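Local coordinates for phosphoserine aminotransferase (Bacillus alcalophilus, PDB 1W23), which catalyses the reversible, pyridoxal-phosphate-dependent transamination between phosphoserine and 3-phosphohydroxypyruvate in serine biosynthesis, working as a homodimer, at residues 13-18 against 338-343; 35-40 against 240-245; 54-59 against 250-255; 67-72 against 205-210; 196-201 against 245-250. All coordinates share one frame; numbering follows the deposited sequence. Where two conformers were deposited one is given.

Contact 1: residues 13-18 against 338-343; sequences ALPKPA and YNAVPI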
# COMPACT_ATOMS: atom_id res chain seq x y z
N ALA A 13 9.54 -14.41 -5.85
CA ALA A 13 9.15 -15.67 -5.23
C ALA A 13 8.92 -15.49 -3.73
O ALA A 13 9.71 -14.82 -3.04
CB ALA A 13 10.28 -16.71 -5.43
N LEU A 14 7.90 -16.14 -3.21
CA LEU A 14 7.62 -16.23 -1.77
C LEU A 14 7.84 -17.65 -1.30
O LEU A 14 7.79 -18.59 -2.13
CB LEU A 14 6.22 -15.69 -1.48
CG LEU A 14 6.02 -14.19 -1.73
CD1 LEU A 14 4.55 -13.79 -1.73
CD2 LEU A 14 6.71 -13.34 -0.68
N PRO A 15 8.09 -17.86 -0.02
CA PRO A 15 8.20 -19.23 0.47
C PRO A 15 6.84 -19.90 0.38
O PRO A 15 5.85 -19.39 0.89
CB PRO A 15 8.72 -19.09 1.87
CG PRO A 15 8.44 -17.67 2.27
CD PRO A 15 8.26 -16.87 1.05
N LYS A 16 6.78 -21.06 -0.27
CA LYS A 16 5.48 -21.74 -0.44
C LYS A 16 4.73 -21.93 0.90
O LYS A 16 3.53 -21.73 0.89
CB LYS A 16 5.68 -23.06 -1.15
CG LYS A 16 4.39 -23.71 -1.59
CD LYS A 16 3.72 -22.99 -2.74
CE LYS A 16 4.44 -23.33 -4.04
NZ LYS A 16 3.70 -22.82 -5.24
N PRO A 17 5.37 -22.27 2.02
CA PRO A 17 4.57 -22.45 3.24
C PRO A 17 3.82 -21.20 3.63
O PRO A 17 2.72 -21.30 4.22
CB PRO A 17 5.57 -22.87 4.31
CG PRO A 17 6.76 -23.27 3.57
CD PRO A 17 6.77 -22.71 2.21
N ALA A 18 4.35 -20.00 3.37
CA ALA A 18 3.65 -18.76 3.74
C ALA A 18 2.37 -18.60 2.91
O ALA A 18 1.34 -18.12 3.39
CB ALA A 18 4.58 -17.58 3.58
N TYR A 338 16.69 -14.03 -4.36
CA TYR A 338 16.28 -13.65 -3.03
C TYR A 338 16.06 -14.86 -2.15
O TYR A 338 16.05 -16.01 -2.63
CB TYR A 338 14.99 -12.82 -3.14
CG TYR A 338 15.13 -11.60 -4.02
CD1 TYR A 338 14.24 -11.36 -5.06
CD2 TYR A 338 16.11 -10.66 -3.85
CE1 TYR A 338 14.33 -10.27 -5.86
CE2 TYR A 338 16.21 -9.54 -4.63
CZ TYR A 338 15.30 -9.33 -5.64
OH TYR A 338 15.45 -8.20 -6.44
N ASN A 339 15.82 -14.64 -0.87
CA ASN A 339 15.76 -15.72 0.13
C ASN A 339 14.92 -16.92 -0.31
O ASN A 339 15.34 -18.06 -0.11
CB ASN A 339 15.12 -15.19 1.40
CG ASN A 339 15.98 -14.28 2.25
OD1 ASN A 339 17.17 -14.10 2.01
ND2 ASN A 339 15.38 -13.70 3.30
N ALA A 340 13.73 -16.67 -0.86
CA ALA A 340 12.79 -17.76 -1.14
C ALA A 340 13.02 -18.48 -2.46
O ALA A 340 12.34 -19.48 -2.71
CB ALA A 340 11.37 -17.27 -1.04
N VAL A 341 13.92 -18.03 -3.29
CA VAL A 341 14.18 -18.76 -4.53
C VAL A 341 14.81 -20.10 -4.18
O VAL A 341 15.85 -20.13 -3.49
CB VAL A 341 15.05 -17.93 -5.50
CG1 VAL A 341 15.45 -18.75 -6.70
CG2 VAL A 341 14.34 -16.64 -5.90
N PRO A 342 14.25 -21.23 -4.59
CA PRO A 342 14.79 -22.54 -4.16
C PRO A 342 16.10 -22.85 -4.85
O PRO A 342 16.35 -22.47 -5.99
CB PRO A 342 13.69 -23.53 -4.53
CG PRO A 342 13.09 -22.89 -5.73
CD PRO A 342 13.03 -21.39 -5.43
N ILE A 343 16.92 -23.65 -4.16
CA ILE A 343 18.22 -24.01 -4.73
C ILE A 343 18.01 -24.81 -6.01
O ILE A 343 18.85 -24.65 -6.95
CB ILE A 343 19.13 -24.69 -3.72
CG1 ILE A 343 20.57 -24.76 -4.25
CG2 ILE A 343 18.69 -26.09 -3.35
CD1 ILE A 343 21.54 -24.99 -3.13
O HOH W 1 12.46 -14.06 -1.10
O HOH W 2 9.78 -20.09 -3.42
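A340 O accepts a hydrogen bond of 2.7 Å from a water, and the same water donates to L14 O at 2.8 Å, so one solvent molecule ties the two backbones together. A second water accepts from A340 N at 2.9 Å and makes only a weak bond to A13 O. Between these bridges the methyl of A340 presses straight onto the opposite backbone. Its CB lies 3.5 Å from P15 N, and it meets the ring from the CD side at 3.8 Å. Both segments lead into helices of this class-V, fold type I aminotransferase: P15 is at the N-cap position of helix 16-24, while 338-341 form a type I turn and P342 occupies the N-cap position of helix 343-359. Within that turn V341 N bonds back to Y338 O. V341 holds CG1 anti to its backbone N (chi1 173°), which leaves CG2 to approach A13 CB at 4.1 Å. The L14 side chain points away from this interface and packs on M37 of the second subunit, whose E38 OE2 accepts from L14 N. On the turn itself, N339 N donates to N197 OD1, next to the cofactor lysine K196.

Contact 2: residues 35-40 against 240-245; sequences SVMELS and PTFSIY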
# COMPACT_ATOMS: atom_id res chain seq x y z
N SER A 35 -11.97 -13.22 6.56
CA SER A 35 -10.58 -13.12 6.09
C SER A 35 -9.80 -12.11 6.90
O SER A 35 -10.40 -11.13 7.39
CB SER A 35 -10.59 -12.65 4.63
OG SER A 35 -9.27 -12.58 4.10
N VAL A 36 -8.48 -12.27 6.98
CA VAL A 36 -7.67 -11.18 7.57
C VAL A 36 -7.98 -9.89 6.81
O VAL A 36 -7.90 -8.83 7.44
CB VAL A 36 -6.18 -11.64 7.67
CG1 VAL A 36 -5.63 -11.67 6.30
CG2 VAL A 36 -5.42 -10.74 8.60
N MET A 37 -8.29 -9.92 5.51
CA MET A 37 -8.63 -8.76 4.63
C MET A 37 -9.91 -8.09 5.02
O MET A 37 -10.17 -6.99 4.51
CB MET A 37 -8.71 -9.21 3.14
CG MET A 37 -7.42 -9.30 2.41
SD MET A 37 -7.89 -9.81 0.80
CE MET A 37 -7.51 -11.50 0.97
N GLU A 38 -10.75 -8.72 5.83
CA GLU A 38 -12.08 -8.23 6.18
C GLU A 38 -12.16 -7.74 7.62
O GLU A 38 -13.25 -7.32 8.06
CB GLU A 38 -13.10 -9.35 5.98
CG GLU A 38 -13.30 -9.77 4.52
CD GLU A 38 -14.25 -10.93 4.43
OE1 GLU A 38 -13.94 -12.01 4.97
OE2 GLU A 38 -15.37 -10.73 3.85
N LEU A 39 -11.06 -7.83 8.36
CA LEU A 39 -11.03 -7.43 9.77
C LEU A 39 -10.70 -5.98 9.95
O LEU A 39 -9.99 -5.35 9.15
CB LEU A 39 -9.91 -8.20 10.48
CG LEU A 39 -10.00 -9.69 10.53
CD1 LEU A 39 -8.72 -10.25 11.15
CD2 LEU A 39 -11.22 -10.18 11.33
N SER A 40 -11.16 -5.43 11.08
CA SER A 40 -10.66 -4.16 11.52
C SER A 40 -9.18 -4.24 11.89
O SER A 40 -8.75 -5.22 12.51
CB SER A 40 -11.42 -3.71 12.80
OG SER A 40 -10.90 -2.49 13.28
N PRO A 240 -1.90 -1.52 5.39
CA PRO A 240 -2.04 -2.57 4.36
C PRO A 240 -2.06 -3.94 5.09
O PRO A 240 -1.04 -4.61 5.22
CB PRO A 240 -0.83 -2.35 3.47
CG PRO A 240 0.23 -1.83 4.41
CD PRO A 240 -0.53 -0.95 5.38
N THR A 241 -3.23 -4.31 5.59
CA THR A 241 -3.31 -5.41 6.56
C THR A 241 -2.91 -6.75 5.94
O THR A 241 -2.21 -7.52 6.59
CB THR A 241 -4.73 -5.51 7.16
OG1 THR A 241 -5.67 -5.59 6.09
CG2 THR A 241 -5.07 -4.35 8.06
N PHE A 242 -3.33 -7.02 4.72
CA PHE A 242 -2.98 -8.31 4.10
C PHE A 242 -1.48 -8.36 3.82
O PHE A 242 -0.83 -9.42 4.03
CB PHE A 242 -3.80 -8.62 2.86
CG PHE A 242 -3.61 -10.07 2.40
CD1 PHE A 242 -4.15 -11.10 3.14
CD2 PHE A 242 -2.91 -10.37 1.27
CE1 PHE A 242 -3.97 -12.40 2.74
CE2 PHE A 242 -2.73 -11.69 0.87
CZ PHE A 242 -3.29 -12.73 1.60
N SER A 243 -0.89 -7.28 3.37
CA SER A 243 0.58 -7.26 3.14
C SER A 243 1.33 -7.49 4.44
O SER A 243 2.35 -8.23 4.43
CB SER A 243 1.02 -5.98 2.46
OG SER A 243 0.48 -5.86 1.18
N ILE A 244 0.91 -6.88 5.53
CA ILE A 244 1.59 -7.08 6.82
C ILE A 244 1.39 -8.50 7.32
O ILE A 244 2.33 -9.12 7.88
CB ILE A 244 1.16 -5.99 7.83
CG1 ILE A 244 1.68 -4.62 7.38
CG2 ILE A 244 1.60 -6.34 9.23
CD1 ILE A 244 0.99 -3.42 7.99
N TYR A 245 0.21 -9.07 7.14
CA TYR A 245 -0.03 -10.48 7.48
C TYR A 245 0.88 -11.37 6.67
O TYR A 245 1.50 -12.32 7.22
CB TYR A 245 -1.53 -10.76 7.19
CG TYR A 245 -1.83 -12.22 7.05
CD1 TYR A 245 -2.03 -13.05 8.15
CD2 TYR A 245 -1.90 -12.82 5.79
CE1 TYR A 245 -2.30 -14.40 7.98
CE2 TYR A 245 -2.14 -14.15 5.64
CZ TYR A 245 -2.34 -14.95 6.76
OH TYR A 245 -2.56 -16.29 6.55
O HOH W 3 -8.08 -6.12 7.23
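M37 crosses F242 at a slant, touching CB with its CG and the ring face with its CE. From CB the chain stays extended to the sulfur, and CG settles 3.7 Å from F242 CB. SD then passes above the ring at 4.9 Å from its centroid, a Met-aromatic contact at some distance. A bend at chi3 (-100°) brings CE over the same ring, 4.2 Å from the centroid, as a CH-pi contact. V36 packs against both the F242 and Y245 rings: its CG1 sits between backbone N and carbonyl carbon (chi1 72°), meeting the F242 ring at its edge, 3.5 Å from CD1, and lying over a face of Y245, 4.1 Å from the centroid. A water bonds V36 O, L39 O and T241 OG1 together, and S35 OG accepts from M37 N in an ST turn. Y245 OH is held by E25. The 3-10 segment 36-38 thus covers the first turn of helix 241-256, with helix 44-61 touching T241 and Y245; at the dimer interface, F242 stacks on F242 of the second subunit.

Contact 3: residues 54-59 against 250-255; sequences QNLLRE and VLDWIK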
# COMPACT_ATOMS: atom_id res chain seq x y z
N GLN A 54 6.30 -7.33 13.92
CA GLN A 54 7.36 -6.55 14.56
C GLN A 54 8.27 -7.42 15.40
O GLN A 54 9.51 -7.29 15.31
CB GLN A 54 6.75 -5.40 15.37
CG GLN A 54 5.98 -4.40 14.55
CD GLN A 54 5.46 -3.20 15.29
OE1 GLN A 54 4.29 -2.77 15.23
NE2 GLN A 54 6.28 -2.52 16.10
N ASN A 55 7.69 -8.25 16.26
CA ASN A 55 8.51 -9.05 17.18
C ASN A 55 9.41 -10.04 16.42
O ASN A 55 10.55 -10.27 16.84
CB ASN A 55 7.60 -9.76 18.18
CG ASN A 55 7.02 -8.73 19.17
OD1 ASN A 55 7.46 -7.60 19.31
ND2 ASN A 55 5.99 -9.18 19.88
N LEU A 56 8.92 -10.60 15.33
CA LEU A 56 9.72 -11.52 14.52
C LEU A 56 10.87 -10.75 13.89
O LEU A 56 12.01 -11.22 13.88
CB LEU A 56 8.86 -12.19 13.47
CG LEU A 56 7.94 -13.29 13.96
CD1 LEU A 56 6.86 -13.68 12.95
CD2 LEU A 56 8.78 -14.51 14.31
N LEU A 57 10.61 -9.56 13.31
CA LEU A 57 11.71 -8.80 12.76
C LEU A 57 12.79 -8.45 13.80
O LEU A 57 13.98 -8.54 13.56
CB LEU A 57 11.19 -7.47 12.14
CG LEU A 57 10.72 -7.57 10.71
CD1 LEU A 57 9.77 -6.45 10.30
CD2 LEU A 57 11.93 -7.56 9.78
N ARG A 58 12.28 -8.08 14.98
CA ARG A 58 13.17 -7.70 16.08
C ARG A 58 14.07 -8.83 16.49
O ARG A 58 15.26 -8.66 16.69
CB ARG A 58 12.31 -7.25 17.23
CG ARG A 58 13.06 -6.77 18.42
CD ARG A 58 12.17 -6.01 19.43
NE ARG A 58 11.47 -4.84 18.84
CZ ARG A 58 12.09 -3.66 18.70
NH1 ARG A 58 13.33 -3.34 19.05
NH2 ARG A 58 11.41 -2.62 18.16
N GLU A 59 13.48 -10.03 16.63
CA GLU A 59 14.25 -11.22 16.99
C GLU A 59 15.23 -11.57 15.87
O GLU A 59 16.40 -11.89 16.13
CB GLU A 59 13.29 -12.42 17.27
CG GLU A 59 13.92 -13.74 17.55
CD GLU A 59 12.94 -14.89 17.74
OE1 GLU A 59 11.71 -14.71 17.57
OE2 GLU A 59 13.52 -15.97 17.95
N VAL A 250 5.95 -14.77 6.13
CA VAL A 250 7.32 -14.95 5.58
C VAL A 250 8.33 -14.95 6.69
O VAL A 250 9.25 -15.78 6.72
CB VAL A 250 7.60 -13.89 4.51
CG1 VAL A 250 9.08 -13.96 4.10
CG2 VAL A 250 6.71 -14.10 3.30
N LEU A 251 8.21 -14.02 7.65
CA LEU A 251 9.16 -13.97 8.76
C LEU A 251 9.09 -15.25 9.60
O LEU A 251 10.13 -15.74 10.09
CB LEU A 251 8.90 -12.75 9.64
CG LEU A 251 9.08 -11.39 8.97
CD1 LEU A 251 8.50 -10.30 9.87
CD2 LEU A 251 10.54 -11.14 8.72
N ASP A 252 7.92 -15.81 9.80
CA ASP A 252 7.79 -17.10 10.52
C ASP A 252 8.59 -18.18 9.78
O ASP A 252 9.25 -19.00 10.44
CB ASP A 252 6.34 -17.53 10.66
CG ASP A 252 5.65 -17.18 11.96
OD1 ASP A 252 6.34 -17.18 13.00
OD2 ASP A 252 4.43 -16.95 11.91
N TRP A 253 8.54 -18.20 8.47
CA TRP A 253 9.32 -19.18 7.68
C TRP A 253 10.81 -18.92 7.83
O TRP A 253 11.59 -19.88 8.03
CB TRP A 253 8.85 -19.11 6.22
CG TRP A 253 9.72 -19.86 5.30
CD1 TRP A 253 9.69 -21.20 5.04
CD2 TRP A 253 10.78 -19.32 4.49
NE1 TRP A 253 10.65 -21.54 4.12
CE2 TRP A 253 11.34 -20.40 3.76
CE3 TRP A 253 11.32 -18.06 4.26
CZ2 TRP A 253 12.39 -20.26 2.86
CZ3 TRP A 253 12.36 -17.91 3.38
CH2 TRP A 253 12.89 -19.00 2.69
N ILE A 254 11.28 -17.68 7.76
CA ILE A 254 12.69 -17.41 7.96
C ILE A 254 13.14 -17.96 9.30
O ILE A 254 14.21 -18.57 9.42
CB ILE A 254 13.03 -15.91 7.79
CG1 ILE A 254 12.68 -15.40 6.38
CG2 ILE A 254 14.49 -15.66 8.10
CD1 ILE A 254 12.85 -13.89 6.22
N LYS A 255 12.36 -17.66 10.35
CA LYS A 255 12.70 -18.14 11.68
C LYS A 255 12.73 -19.66 11.71
O LYS A 255 13.68 -20.24 12.29
CB LYS A 255 11.66 -17.58 12.70
CG LYS A 255 11.92 -18.11 14.12
CD LYS A 255 11.08 -17.42 15.16
CE LYS A 255 11.23 -18.03 16.53
NZ LYS A 255 10.47 -17.24 17.55
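Two carboxylates frame this contact, one met over a face, the other on the syn side of one oxygen. L56 CD1 stands over one face of the D252 carboxylate, 3.5 Å from OD1, while OD2 of that group is in a salt bridge with R21. E59 OE1 receives K255 NZ on its syn lone pair, in a salt bridge of 2.8 Å. Between them is plain helix-helix packing: the short segments of helices 44-61 and 241-256 cross at 34°, with axes 9.6 Å apart. Both salt-bridge side chains are fully extended, leave with CG anti to backbone N (chi1 177° in K255), and meet at the solvent-facing side of the leucines. The aliphatic part of K255 also covers L56, CD to CD2 at 3.8 Å. Deeper in, L56 CB faces L251 CB at 3.9 Å. A bound magnesium ion lies about 4 Å from the D252 side chain. L57 CG nestles against the isobutyl fork of L251, 3.6 Å from CD1 and 4.1 Å from CD2.

Contact 4: residues 67-72 against 205-210; sequences YQILFL and VVIVKK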
# COMPACT_ATOMS: atom_id res chain seq x y z
N TYR A 67 15.17 1.18 18.97
CA TYR A 67 14.67 1.30 17.58
C TYR A 67 13.22 0.85 17.55
O TYR A 67 12.83 -0.05 18.32
CB TYR A 67 15.47 0.43 16.60
CG TYR A 67 16.87 0.88 16.36
CD1 TYR A 67 17.87 0.78 17.33
CD2 TYR A 67 17.25 1.40 15.13
CE1 TYR A 67 19.16 1.19 17.07
CE2 TYR A 67 18.53 1.80 14.87
CZ TYR A 67 19.49 1.70 15.85
OH TYR A 67 20.79 2.11 15.65
N GLN A 68 12.45 1.48 16.65
CA GLN A 68 11.05 1.09 16.39
C GLN A 68 10.95 0.61 14.94
O GLN A 68 11.68 1.07 14.05
CB GLN A 68 10.08 2.19 16.68
CG GLN A 68 8.59 1.71 16.64
CD GLN A 68 7.63 2.70 17.18
OE1 GLN A 68 6.50 2.92 16.64
NE2 GLN A 68 8.06 3.34 18.26
N ILE A 69 10.03 -0.30 14.71
CA ILE A 69 9.73 -0.87 13.41
C ILE A 69 8.45 -0.24 12.89
O ILE A 69 7.42 -0.39 13.57
CB ILE A 69 9.61 -2.39 13.53
CG1 ILE A 69 10.93 -3.01 14.05
CG2 ILE A 69 9.20 -3.03 12.21
CD1 ILE A 69 10.71 -4.39 14.65
N LEU A 70 8.51 0.42 11.77
CA LEU A 70 7.35 1.01 11.11
C LEU A 70 6.97 0.18 9.90
O LEU A 70 7.84 -0.34 9.19
CB LEU A 70 7.63 2.44 10.67
CG LEU A 70 8.19 3.38 11.71
CD1 LEU A 70 8.45 4.76 11.09
CD2 LEU A 70 7.27 3.55 12.90
N PHE A 71 5.66 0.12 9.64
CA PHE A 71 5.08 -0.50 8.45
C PHE A 71 4.33 0.61 7.71
O PHE A 71 3.26 1.02 8.15
CB PHE A 71 4.14 -1.63 8.79
CG PHE A 71 4.75 -2.79 9.55
CD1 PHE A 71 4.06 -3.43 10.53
CD2 PHE A 71 6.05 -3.26 9.25
CE1 PHE A 71 4.60 -4.50 11.23
CE2 PHE A 71 6.58 -4.32 9.97
CZ PHE A 71 5.86 -4.96 10.93
N LEU A 72 4.89 1.07 6.59
CA LEU A 72 4.36 2.22 5.85
C LEU A 72 3.95 1.81 4.45
O LEU A 72 4.51 0.87 3.85
CB LEU A 72 5.41 3.33 5.77
CG LEU A 72 5.91 3.83 7.13
CD1 LEU A 72 6.87 5.00 6.90
CD2 LEU A 72 4.78 4.26 8.04
N VAL A 205 9.04 -1.64 5.12
CA VAL A 205 9.56 -1.73 6.49
C VAL A 205 10.58 -0.63 6.72
O VAL A 205 11.50 -0.43 5.91
CB VAL A 205 10.20 -3.11 6.73
CG1 VAL A 205 10.90 -3.17 8.08
CG2 VAL A 205 9.15 -4.20 6.58
N VAL A 206 10.39 0.15 7.78
CA VAL A 206 11.31 1.19 8.15
C VAL A 206 11.72 0.95 9.62
O VAL A 206 10.87 0.97 10.50
CB VAL A 206 10.71 2.60 7.99
CG1 VAL A 206 11.72 3.68 8.29
CG2 VAL A 206 10.14 2.76 6.57
N ILE A 207 13.03 0.70 9.83
CA ILE A 207 13.59 0.49 11.17
C ILE A 207 14.31 1.76 11.55
O ILE A 207 15.23 2.15 10.85
CB ILE A 207 14.50 -0.74 11.19
CG1 ILE A 207 13.81 -2.03 10.75
CG2 ILE A 207 15.11 -0.88 12.57
CD1 ILE A 207 14.76 -3.12 10.29
N VAL A 208 13.86 2.43 12.61
CA VAL A 208 14.29 3.77 12.92
C VAL A 208 14.79 3.87 14.36
O VAL A 208 14.16 3.34 15.29
CB VAL A 208 13.14 4.83 12.84
CG1 VAL A 208 12.58 4.93 11.46
CG2 VAL A 208 11.98 4.55 13.80
N LYS A 209 15.90 4.54 14.56
CA LYS A 209 16.37 4.87 15.90
C LYS A 209 15.40 5.94 16.43
O LYS A 209 15.28 7.02 15.86
CB LYS A 209 17.81 5.37 15.85
CG LYS A 209 18.43 5.49 17.24
CD LYS A 209 19.95 5.69 17.09
CE LYS A 209 20.65 5.84 18.46
NZ LYS A 209 21.13 4.47 18.83
N LYS A 210 14.64 5.61 17.49
CA LYS A 210 13.49 6.41 17.86
C LYS A 210 13.83 7.86 18.10
O LYS A 210 13.10 8.75 17.63
CB LYS A 210 12.84 5.82 19.12
CG LYS A 210 12.40 4.41 18.94
CD LYS A 210 11.63 3.90 20.14
CE LYS A 210 11.95 2.55 20.76
NZ LYS A 210 10.84 2.31 21.77
O HOH W 4 23.25 3.85 16.41
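Y67 sets its ring obliquely across K209, whose CB sits over a face, 4.1 Å from the centroid, in a CH-pi contact. Having CG beside the backbone N (chi1 -69°) swings the ring across the strand, where CD2 also reaches I207 CG2 at 4.0 Å. Y67 OH bonds to F187 O and shares a water with K209 NZ, which has its own salt bridge to D66. With a serine at Y67, K209 CB would probably lose its aromatic cover and F187 O its phenolic partner. On the other face Q68 is an antiparallel hydrogen-bonded pair with V208, N to O at 2.9 Å each way, and its CB packs on K210 CG. V206 pairs likewise with L70: L70 N reaches V206 O at 2.7 Å, nearly straight, and V206 CG2 meets L72 CD1 at 4.0 Å. Strand 67-72 is one of the two outermost in this chain's mixed sheet, with 204-209 beside it; helix 44-61 packs on the face of I69 and F71, helix 226-231 on that of Q68 and L70.

Contact 5: residues 196-201 against 245-250; sequences KNLGPS and YMLRNV. With PLP (pyridoxal-5'-phosphate), chain J.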
# COMPACT_ATOMS: atom_id res chain seq x y z
N LYS A 196 10.88 -8.05 -2.06
CA LYS A 196 12.07 -8.85 -2.49
C LYS A 196 12.34 -9.96 -1.49
O LYS A 196 12.36 -11.11 -1.95
CB LYS A 196 13.24 -7.90 -2.73
CG LYS A 196 13.22 -7.16 -4.03
CD LYS A 196 13.30 -5.63 -4.08
CE LYS A 196 12.92 -5.06 -5.42
NZ LYS A 196 13.19 -3.55 -5.69
N ASN A 197 12.56 -9.73 -0.21
CA ASN A 197 12.87 -10.73 0.79
C ASN A 197 11.91 -10.87 1.93
O ASN A 197 12.11 -11.76 2.78
CB ASN A 197 14.21 -10.40 1.47
CG ASN A 197 15.32 -11.07 0.80
OD1 ASN A 197 15.20 -12.01 0.02
ND2 ASN A 197 16.42 -10.60 1.30
N LEU A 198 10.87 -9.99 1.93
CA LEU A 198 10.04 -10.05 3.10
C LEU A 198 8.59 -10.40 2.86
O LEU A 198 7.92 -10.79 3.80
CB LEU A 198 10.13 -8.75 3.86
CG LEU A 198 11.53 -8.34 4.29
CD1 LEU A 198 11.45 -7.01 5.05
CD2 LEU A 198 12.18 -9.43 5.13
N GLY A 199 8.11 -10.26 1.65
CA GLY A 199 6.62 -10.35 1.66
C GLY A 199 6.22 -9.82 0.28
O GLY A 199 7.02 -9.51 -0.59
N PRO A 200 4.98 -9.64 0.14
CA PRO A 200 4.46 -9.05 -1.08
C PRO A 200 4.58 -7.51 -1.01
O PRO A 200 4.97 -6.88 -0.11
CB PRO A 200 3.01 -9.56 -1.19
CG PRO A 200 2.58 -9.60 0.26
CD PRO A 200 3.81 -10.19 0.92
N SER A 201 4.29 -6.95 -2.16
CA SER A 201 4.27 -5.50 -2.28
C SER A 201 3.15 -4.86 -1.53
O SER A 201 2.14 -5.50 -1.25
CB SER A 201 4.20 -5.14 -3.78
OG SER A 201 2.91 -5.48 -4.25
N TYR A 245 0.21 -9.07 7.14
CA TYR A 245 -0.03 -10.48 7.48
C TYR A 245 0.88 -11.37 6.67
O TYR A 245 1.50 -12.32 7.22
CB TYR A 245 -1.53 -10.76 7.19
CG TYR A 245 -1.83 -12.22 7.05
CD1 TYR A 245 -2.03 -13.05 8.15
CD2 TYR A 245 -1.90 -12.82 5.79
CE1 TYR A 245 -2.30 -14.40 7.98
CE2 TYR A 245 -2.14 -14.15 5.64
CZ TYR A 245 -2.34 -14.95 6.76
OH TYR A 245 -2.56 -16.29 6.55
N MET A 246 1.02 -11.14 5.36
CA MET A 246 1.92 -11.99 4.56
C MET A 246 3.36 -11.82 5.00
O MET A 246 4.12 -12.81 5.03
CB MET A 246 1.76 -11.68 3.07
CG MET A 246 0.49 -12.21 2.47
SD MET A 246 0.31 -13.98 2.53
CE MET A 246 1.79 -14.57 1.79
N LEU A 247 3.80 -10.60 5.32
CA LEU A 247 5.11 -10.35 5.88
C LEU A 247 5.31 -11.19 7.15
O LEU A 247 6.35 -11.86 7.31
CB LEU A 247 5.25 -8.84 6.17
CG LEU A 247 6.47 -8.41 7.01
CD1 LEU A 247 7.76 -8.63 6.39
CD2 LEU A 247 6.25 -6.94 7.42
N ARG A 248 4.33 -11.19 8.07
CA ARG A 248 4.42 -12.02 9.24
C ARG A 248 4.67 -13.47 8.83
O ARG A 248 5.54 -14.15 9.40
CB ARG A 248 3.14 -11.81 10.08
CG ARG A 248 3.17 -12.43 11.49
CD ARG A 248 3.08 -13.97 11.58
NE ARG A 248 1.90 -14.48 10.84
CZ ARG A 248 0.72 -14.62 11.39
NH1 ARG A 248 0.49 -14.37 12.68
NH2 ARG A 248 -0.32 -15.03 10.62
N ASN A 249 3.85 -13.99 7.91
CA ASN A 249 4.01 -15.39 7.49
C ASN A 249 5.39 -15.65 6.92
O ASN A 249 5.99 -16.74 7.22
CB ASN A 249 2.95 -15.76 6.46
CG ASN A 249 1.56 -15.90 7.00
OD1 ASN A 249 1.28 -15.63 8.18
ND2 ASN A 249 0.69 -16.43 6.13
N VAL A 250 5.95 -14.77 6.13
CA VAL A 250 7.32 -14.95 5.58
C VAL A 250 8.33 -14.95 6.69
O VAL A 250 9.25 -15.78 6.72
CB VAL A 250 7.60 -13.89 4.51
CG1 VAL A 250 9.08 -13.96 4.10
CG2 VAL A 250 6.71 -14.10 3.30
N1 PLP J . 15.42 0.60 -3.93
C2 PLP J . 15.88 -0.64 -4.35
C2A PLP J . 17.26 -1.01 -3.92
C3 PLP J . 15.07 -1.46 -5.11
O3 PLP J . 15.50 -2.64 -5.48
C4 PLP J . 13.75 -1.01 -5.48
C4A PLP J . 12.87 -1.94 -6.24
C5 PLP J . 13.31 0.24 -5.03
C6 PLP J . 14.17 1.03 -4.28
C5A PLP J . 11.97 0.81 -5.38
O4P PLP J . 10.95 0.19 -4.51
P PLP J . 9.38 0.57 -4.74
O1P PLP J . 9.03 0.12 -6.12
O2P PLP J . 9.26 2.08 -4.58
O3P PLP J . 8.73 -0.19 -3.60
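P200 meets M246 tightly, CD to CB at 3.3 Å, the two side chains crossing at about a right angle. In M246, chi1 (-74°) sets CG 4.0 Å from P200 CG; the bends at chi2 and chi3 then fold the sulfur end over. L247 goes the other way: CG is anti to the backbone N (chi1 169°), and the turn at chi2 (65°) carries CD1 back onto L198 CB at 3.5 Å. L198 O is buried without a polar partner; V250 CB lies 3.2 Å from it, and L247 CA makes a CA-H...O contact at 3.5 Å. G199 comes between, at backbone angles that call for glycine, and a CB there would crowd L247 CA. Putting a glycine at P200 would probably open a gap beside M246 CB and set the loop's backbone free to turn. K196 extends beyond its bend at chi2, and NZ joins C4A of PLP at 1.7 Å, a long link at the place of the internal aldimine. The loop joins strands 189-193 and 204-209, and helix 241-256 lies against it, with helices 16-24 and 44-61 packing on that helix and M37 of the second subunit touching P200 and M246.

Helix 241-256 is the thread through the set: contacts 2, 5 and 3 follow one another along it, with Y245 shared by the first two and V250 by the last two. Centres of contacts 3 and 5 are 10 Å apart, those of 1 and 5 11 Å. Contact 4 lies on the sheet, where F71 and V205 touch L247 and R58 bonds to Y67 O. Contact 1 spans 320 residues and encloses the other four in sequence; contacts 2 and 5 alternate along the chain. The helix thereby connects the edge of the sheet, the lysine loop and the dimer interface, where N237 and T238 of the second subunit complete the PLP site.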